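Local coordinates for protein deoxyribodipyrimidine photo-lyase (Oryza sativa Japonica Group, PDB 3UMV) that uses light and a bound FAD cofactor to split cyclobutane pyrimidine dimers in UV-damaged DNA, restoring the two separate pyrimidines, at residues A[180-184]-A[185-189]; A[309-312]-A[313-316]. One frame throughout, in Å; residues are numbered along the deposited sequence.

Both contacts are local, each joining neighbouring residues where a helix begins, and both lean on helix 310-333: contact 2 is its first two turns, whereas contact 1, the start of helix 185-193 with the loop before it, sets side chains against residues further along it. Their centres lie 21 Å apart, with nearest atoms about 8 Å apart, so they do not touch. Each is partly buried. In contact 1 a buried carboxylate reaches from the loop to a threonine hydroxyl; in contact 2 backbone bonds carry the helix and a weak lysine-aspartate bridge lies on its outer side. Contact 2 comes nearer the flavin, through F316, which touches it.

Contact 1 of 2, residues A[180-184]-A[185-189]; sequences KMEYS and AKTFR
The F188 ring is met at its edge, in its own plane, by CG of E182, which comes within 3.8 Å of F188 CD1; the E182 carboxylate is turned 44° from that ring. The other flat group, the R189 guanidinium, has the carbonyl oxygen A185 O over the centre of one face, 4.0 Å above its plane. E182 belongs to the loop that leads into helix 185-193, where S184 is the N-cap residue. The first turn closes through a backbone bond from F188 N to S184 O, 2.9 Å long.

T187 turns back toward the loop. Its OG1 sits between the backbone N and the carbonyl carbon, chi1 68°, a torsion that places the hydroxyl between two acceptors, with T187 OG1 2.9 Å from E182 OE2 and 3.2 Å from S184 O. The loop side chain is shaped to meet it: the first torsion of E182, with CG anti to the carbonyl carbon, sets that carbon at the ring edge, and a bend at chi2 then turns the carboxylate toward T187. The other carboxylate oxygen, OE1, is hydrogen-bonded by S178 OG and salt-bridged to K191 as well as K180, an array that would probably stabilise the charged form of this buried acid.

Outside the turn, F188 packs on L326 and A185 on E318 and R323 of helix 310-333, while R189 NH1 makes a salt bridge to E318. The helix start is thereby joined to the helix that carries R323, which probably takes part in FAD binding, as in related enzymes. From the loop, K180 NZ approaches E182 OE1 at 3.2 Å, 39° out of the carboxylate plane.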
ATOM      1  N   LYS A 180     -18.245  -3.538   9.291  1.00 18.45           N
ATOM      2  CA  LYS A 180     -17.686  -2.755  10.393  1.00 21.51           C
ATOM      3  C   LYS A 180     -16.189  -2.994  10.564  1.00 18.75           C
ATOM      4  O   LYS A 180     -15.643  -3.916   9.975  1.00 16.45           O
ATOM      5  CB  LYS A 180     -18.431  -3.043  11.697  1.00 24.33           C
ATOM      6  CG  LYS A 180     -18.285  -4.465  12.212  1.00 28.51           C
ATOM      7  CD  LYS A 180     -18.883  -4.587  13.603  1.00 35.13           C
ATOM      8  CE  LYS A 180     -18.257  -5.734  14.377  1.00 40.52           C
ATOM      9  NZ  LYS A 180     -18.229  -6.986  13.580  1.00 42.79           N
ATOM     10  N   MET A 181     -15.533  -2.145  11.350  1.00 18.33           N
ATOM     11  CA  MET A 181     -14.132  -2.374  11.667  1.00 15.46           C
ATOM     12  C   MET A 181     -14.044  -3.618  12.545  1.00 19.02           C
ATOM     13  O   MET A 181     -14.769  -3.752  13.529  1.00 22.53           O
ATOM     14  CB  MET A 181     -13.502  -1.151  12.358  1.00 20.49           C
ATOM     15  CG  MET A 181     -13.956  -0.896  13.771  1.00 22.85           C
ATOM     16  SD  MET A 181     -13.059   0.476  14.567  1.00 30.10           S
ATOM     17  CE  MET A 181     -14.179   1.822  14.193  1.00 32.98           C
ATOM     18  N   GLU A 182     -13.184  -4.555  12.166  1.00 15.10           N
ATOM     19  CA  GLU A 182     -13.066  -5.811  12.896  1.00 15.33           C
ATOM     20  C   GLU A 182     -12.022  -5.748  14.006  1.00 18.16           C
ATOM     21  O   GLU A 182     -11.030  -5.031  13.887  1.00 20.61           O
ATOM     22  CB  GLU A 182     -12.724  -6.940  11.927  1.00 16.55           C
ATOM     23  CG  GLU A 182     -13.857  -7.297  10.975  1.00 17.00           C
ATOM     24  CD  GLU A 182     -15.038  -7.874  11.696  1.00 20.28           C
ATOM     25  OE1 GLU A 182     -16.180  -7.605  11.266  1.00 23.08           O
ATOM     26  OE2 GLU A 182     -14.818  -8.611  12.684  1.00 19.69           O
ATOM     27  N   TYR A 183     -12.243  -6.502  15.078  1.00 18.34           N
ATOM     28  CA  TYR A 183     -11.298  -6.500  16.197  1.00 17.79           C
ATOM     29  C   TYR A 183      -9.904  -7.036  15.821  1.00 17.65           C
ATOM     30  O   TYR A 183      -8.879  -6.478  16.230  1.00 16.71           O
ATOM     31  CB  TYR A 183     -11.856  -7.275  17.400  1.00 23.34           C
ATOM     32  CG  TYR A 183     -10.893  -7.234  18.551  1.00 20.76           C
ATOM     33  CD1 TYR A 183      -9.974  -8.258  18.753  1.00 18.53           C
ATOM     34  CD2 TYR A 183     -10.861  -6.141  19.406  1.00 19.33           C
ATOM     35  CE1 TYR A 183      -9.066  -8.198  19.791  1.00 17.05           C
ATOM     36  CE2 TYR A 183      -9.959  -6.075  20.444  1.00 19.09           C
ATOM     37  CZ  TYR A 183      -9.059  -7.095  20.632  1.00 17.07           C
ATOM     38  OH  TYR A 183      -8.155  -7.023  21.674  1.00 18.19           O
ATOM     39  N   SER A 184      -9.865  -8.105  15.039  1.00 13.85           N
ATOM     40  CA  SER A 184      -8.610  -8.786  14.747  1.00 14.16           C
ATOM     41  C   SER A 184      -8.640  -9.616  13.465  1.00 14.32           C
ATOM     42  O   SER A 184      -9.684  -9.741  12.795  1.00 15.30           O
ATOM     43  CB  SER A 184      -8.246  -9.709  15.899  1.00 18.32           C
ATOM     44  OG  SER A 184      -9.195 -10.772  15.969  1.00 19.69           O
ATOM     45  N   ALA A 185      -7.493 -10.212  13.147  1.00 15.63           N
ATOM     46  CA  ALA A 185      -7.390 -11.100  12.000  1.00 19.32           C
ATOM     47  C   ALA A 185      -8.341 -12.268  12.158  1.00 19.14           C
ATOM     48  O   ALA A 185      -8.971 -12.688  11.199  1.00 23.83           O
ATOM     49  CB  ALA A 185      -5.968 -11.597  11.829  1.00 26.05           C
ATOM     50  N   LYS A 186      -8.450 -12.799  13.368  1.00 18.20           N
ATOM     51  CA  LYS A 186      -9.349 -13.927  13.582  1.00 20.55           C
ATOM     52  C   LYS A 186     -10.784 -13.602  13.178  1.00 22.17           C
ATOM     53  O   LYS A 186     -11.418 -14.349  12.411  1.00 22.76           O
ATOM     54  CB  LYS A 186      -9.297 -14.394  15.032  1.00 17.69           C
ATOM     55  CG  LYS A 186     -10.042 -15.710  15.263  1.00 19.66           C
ATOM     56  CD  LYS A 186     -11.516 -15.505  15.528  1.00 24.56           C
ATOM     57  CE  LYS A 186     -12.232 -16.846  15.628  1.00 31.53           C
ATOM     58  NZ  LYS A 186     -13.518 -16.743  16.374  1.00 32.93           N
ATOM     59  N   THR A 187     -11.308 -12.495  13.685  1.00 22.44           N
ATOM     60  CA  THR A 187     -12.702 -12.151  13.415  1.00 20.70           C
ATOM     61  C   THR A 187     -12.899 -11.730  11.962  1.00 21.81           C
ATOM     62  O   THR A 187     -13.929 -12.003  11.358  1.00 22.63           O
ATOM     63  CB  THR A 187     -13.238 -11.071  14.392  1.00 26.12           C
ATOM     64  OG1 THR A 187     -12.597  -9.818  14.140  1.00 26.15           O
ATOM     65  CG2 THR A 187     -12.978 -11.485  15.841  1.00 27.29           C
ATOM     66  N   PHE A 188     -11.888 -11.084  11.399  1.00 15.90           N
ATOM     67  CA  PHE A 188     -11.928 -10.712   9.997  1.00 14.67           C
ATOM     68  C   PHE A 188     -11.875 -11.960   9.100  1.00 16.70           C
ATOM     69  O   PHE A 188     -12.646 -12.085   8.145  1.00 18.82           O
ATOM     70  CB  PHE A 188     -10.779  -9.761   9.673  1.00 16.54           C
ATOM     71  CG  PHE A 188     -10.839  -9.214   8.284  1.00 16.69           C
ATOM     72  CD1 PHE A 188     -11.788  -8.268   7.948  1.00 15.96           C
ATOM     73  CD2 PHE A 188      -9.951  -9.648   7.310  1.00 17.59           C
ATOM     74  CE1 PHE A 188     -11.856  -7.753   6.662  1.00 14.97           C
ATOM     75  CE2 PHE A 188     -10.010  -9.134   6.029  1.00 14.37           C
ATOM     76  CZ  PHE A 188     -10.966  -8.186   5.706  1.00 16.57           C
ATOM     77  N   ARG A 189     -10.990 -12.901   9.428  1.00 18.38           N
ATOM     78  CA  ARG A 189     -10.893 -14.153   8.668  1.00 20.35           C
ATOM     79  C   ARG A 189     -12.214 -14.922   8.667  1.00 21.90           C
ATOM     80  O   ARG A 189     -12.590 -15.534   7.663  1.00 24.17           O
ATOM     81  CB  ARG A 189      -9.780 -15.027   9.243  1.00 21.07           C
ATOM     82  CG  ARG A 189      -9.469 -16.294   8.457  1.00 22.46           C
ATOM     83  CD  ARG A 189      -8.484 -17.163   9.256  1.00 24.91           C
ATOM     84  NE  ARG A 189      -7.340 -16.384   9.739  1.00 27.50           N
ATOM     85  CZ  ARG A 189      -7.037 -16.202  11.022  1.00 26.26           C
ATOM     86  NH1 ARG A 189      -5.973 -15.478  11.360  1.00 27.33           N
ATOM     87  NH2 ARG A 189      -7.787 -16.746  11.972  1.00 32.95           N
TER

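Contact 2 of 2, residues A[309-312]-A[313-316]; sequences SPKS and VDAF
V313 packs against the backbone of S309, its CG2 lying 3.4 Å from S309 O, the same oxygen that accepts a bond from V313 N at 2.9 Å. That bond is nearly straight, with an N-H...O angle of 168°. This is the tight side: V313 also touches I265 and A302, and S312, whose hydroxyl bonds to K266 O, packs on Y268 and E269. A315 touches E269 as well; its N bonds to K311 O at 3.1 Å, and A315 CB rests 3.5 Å from that K311 oxygen. One turn on from S312, F316 N bonds to S312 O at 2.9 Å. With CG anti to the backbone N, chi1 179°, the F316 ring leads away from the first turn to touch the FAD and meet F260 with planes about 50° apart.

The contact as a whole is the N-terminal start of the long helix 310-333, with S309 at the N-cap position and P310 in the first turn. The S309 side chain makes no capping bond; its OG is hydrogen-bonded by K266 NZ instead.

The outer side is looser. The chain of exposed K311 doubles back along its length, which brings NZ round to D314 OD1 in a weak 3.4 Å salt bridge. The stronger partner of OD1 is R306 NH2. Replacing D314 with an alanine would probably leave both R306 and K311 without their anionic mate and free the curled lysine to turn. The D314 backbone N bonds to P310 O at 3.0 Å.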
ATOM      1  N   SER A 309       3.639 -26.869  -1.212  1.00 32.26           N
ATOM      2  CA  SER A 309       4.126 -26.337   0.060  1.00 34.02           C
ATOM      3  C   SER A 309       2.954 -25.833   0.877  1.00 30.55           C
ATOM      4  O   SER A 309       2.841 -24.633   1.115  1.00 29.04           O
ATOM      5  CB  SER A 309       5.092 -25.174  -0.184  1.00 39.48           C
ATOM      6  OG  SER A 309       6.030 -25.481  -1.201  1.00 44.65           O
ATOM      7  N   PRO A 310       2.074 -26.746   1.306  1.00 31.06           N
ATOM      8  CA  PRO A 310       0.797 -26.374   1.927  1.00 29.54           C
ATOM      9  C   PRO A 310       0.929 -25.425   3.125  1.00 29.53           C
ATOM     10  O   PRO A 310       0.242 -24.410   3.147  1.00 31.11           O
ATOM     11  CB  PRO A 310       0.181 -27.724   2.331  1.00 33.98           C
ATOM     12  CG  PRO A 310       1.295 -28.724   2.225  1.00 37.66           C
ATOM     13  CD  PRO A 310       2.224 -28.206   1.181  1.00 34.94           C
ATOM     14  N   LYS A 311       1.777 -25.740   4.093  1.00 31.16           N
ATOM     15  CA  LYS A 311       1.903 -24.885   5.277  1.00 33.86           C
ATOM     16  C   LYS A 311       2.422 -23.475   4.970  1.00 31.40           C
ATOM     17  O   LYS A 311       1.924 -22.485   5.524  1.00 27.80           O
ATOM     18  CB  LYS A 311       2.768 -25.559   6.344  1.00 43.50           C
ATOM     19  CG  LYS A 311       1.973 -26.042   7.546  1.00 51.36           C
ATOM     20  CD  LYS A 311       0.862 -26.990   7.127  1.00 59.00           C
ATOM     21  CE  LYS A 311      -0.474 -26.619   7.772  1.00 63.29           C
ATOM     22  NZ  LYS A 311      -1.019 -25.317   7.277  1.00 63.21           N
ATOM     23  N   SER A 312       3.418 -23.379   4.097  1.00 27.31           N
ATOM     24  CA  SER A 312       4.003 -22.086   3.773  1.00 27.88           C
ATOM     25  C   SER A 312       3.040 -21.247   2.941  1.00 23.49           C
ATOM     26  O   SER A 312       2.882 -20.049   3.169  1.00 26.50           O
ATOM     27  CB  SER A 312       5.321 -22.258   3.021  1.00 36.17           C
ATOM     28  OG  SER A 312       6.299 -22.848   3.858  1.00 38.28           O
ATOM     29  N   VAL A 313       2.390 -21.885   1.978  1.00 25.93           N
ATOM     30  CA  VAL A 313       1.426 -21.161   1.166  1.00 23.51           C
ATOM     31  C   VAL A 313       0.258 -20.655   2.011  1.00 22.09           C
ATOM     32  O   VAL A 313      -0.158 -19.513   1.860  1.00 21.71           O
ATOM     33  CB  VAL A 313       0.923 -21.998  -0.018  1.00 25.78           C
ATOM     34  CG1 VAL A 313      -0.329 -21.361  -0.617  1.00 23.49           C
ATOM     35  CG2 VAL A 313       2.024 -22.123  -1.061  1.00 23.28           C
ATOM     36  N   ASP A 314      -0.264 -21.501   2.897  1.00 24.16           N
ATOM     37  CA  ASP A 314      -1.315 -21.069   3.818  1.00 26.43           C
ATOM     38  C   ASP A 314      -0.888 -19.836   4.632  1.00 24.05           C
ATOM     39  O   ASP A 314      -1.662 -18.894   4.805  1.00 22.65           O
ATOM     40  CB  ASP A 314      -1.729 -22.212   4.748  1.00 29.03           C
ATOM     41  CG  ASP A 314      -2.556 -23.282   4.034  1.00 33.75           C
ATOM     42  OD1 ASP A 314      -3.039 -24.222   4.709  1.00 31.95           O
ATOM     43  OD2 ASP A 314      -2.733 -23.170   2.804  1.00 31.23           O
ATOM     44  N   ALA A 315       0.349 -19.847   5.120  1.00 19.87           N
ATOM     45  CA  ALA A 315       0.861 -18.748   5.926  1.00 20.16           C
ATOM     46  C   ALA A 315       1.026 -17.475   5.093  1.00 20.61           C
ATOM     47  O   ALA A 315       0.693 -16.381   5.542  1.00 20.96           O
ATOM     48  CB  ALA A 315       2.177 -19.150   6.569  1.00 22.33           C
ATOM     49  N   PHE A 316       1.535 -17.629   3.878  1.00 18.54           N
ATOM     50  CA  PHE A 316       1.646 -16.522   2.931  1.00 18.08           C
ATOM     51  C   PHE A 316       0.280 -15.880   2.646  1.00 16.79           C
ATOM     52  O   PHE A 316       0.124 -14.666   2.756  1.00 18.43           O
ATOM     53  CB  PHE A 316       2.289 -17.013   1.637  1.00 21.75           C
ATOM     54  CG  PHE A 316       2.419 -15.952   0.574  1.00 22.52           C
ATOM     55  CD1 PHE A 316       1.779 -16.103  -0.645  1.00 21.62           C
ATOM     56  CD2 PHE A 316       3.185 -14.814   0.791  1.00 18.63           C
ATOM     57  CE1 PHE A 316       1.897 -15.141  -1.639  1.00 17.47           C
ATOM     58  CE2 PHE A 316       3.311 -13.847  -0.205  1.00 15.80           C
ATOM     59  CZ  PHE A 316       2.654 -14.014  -1.418  1.00 17.00           C
TER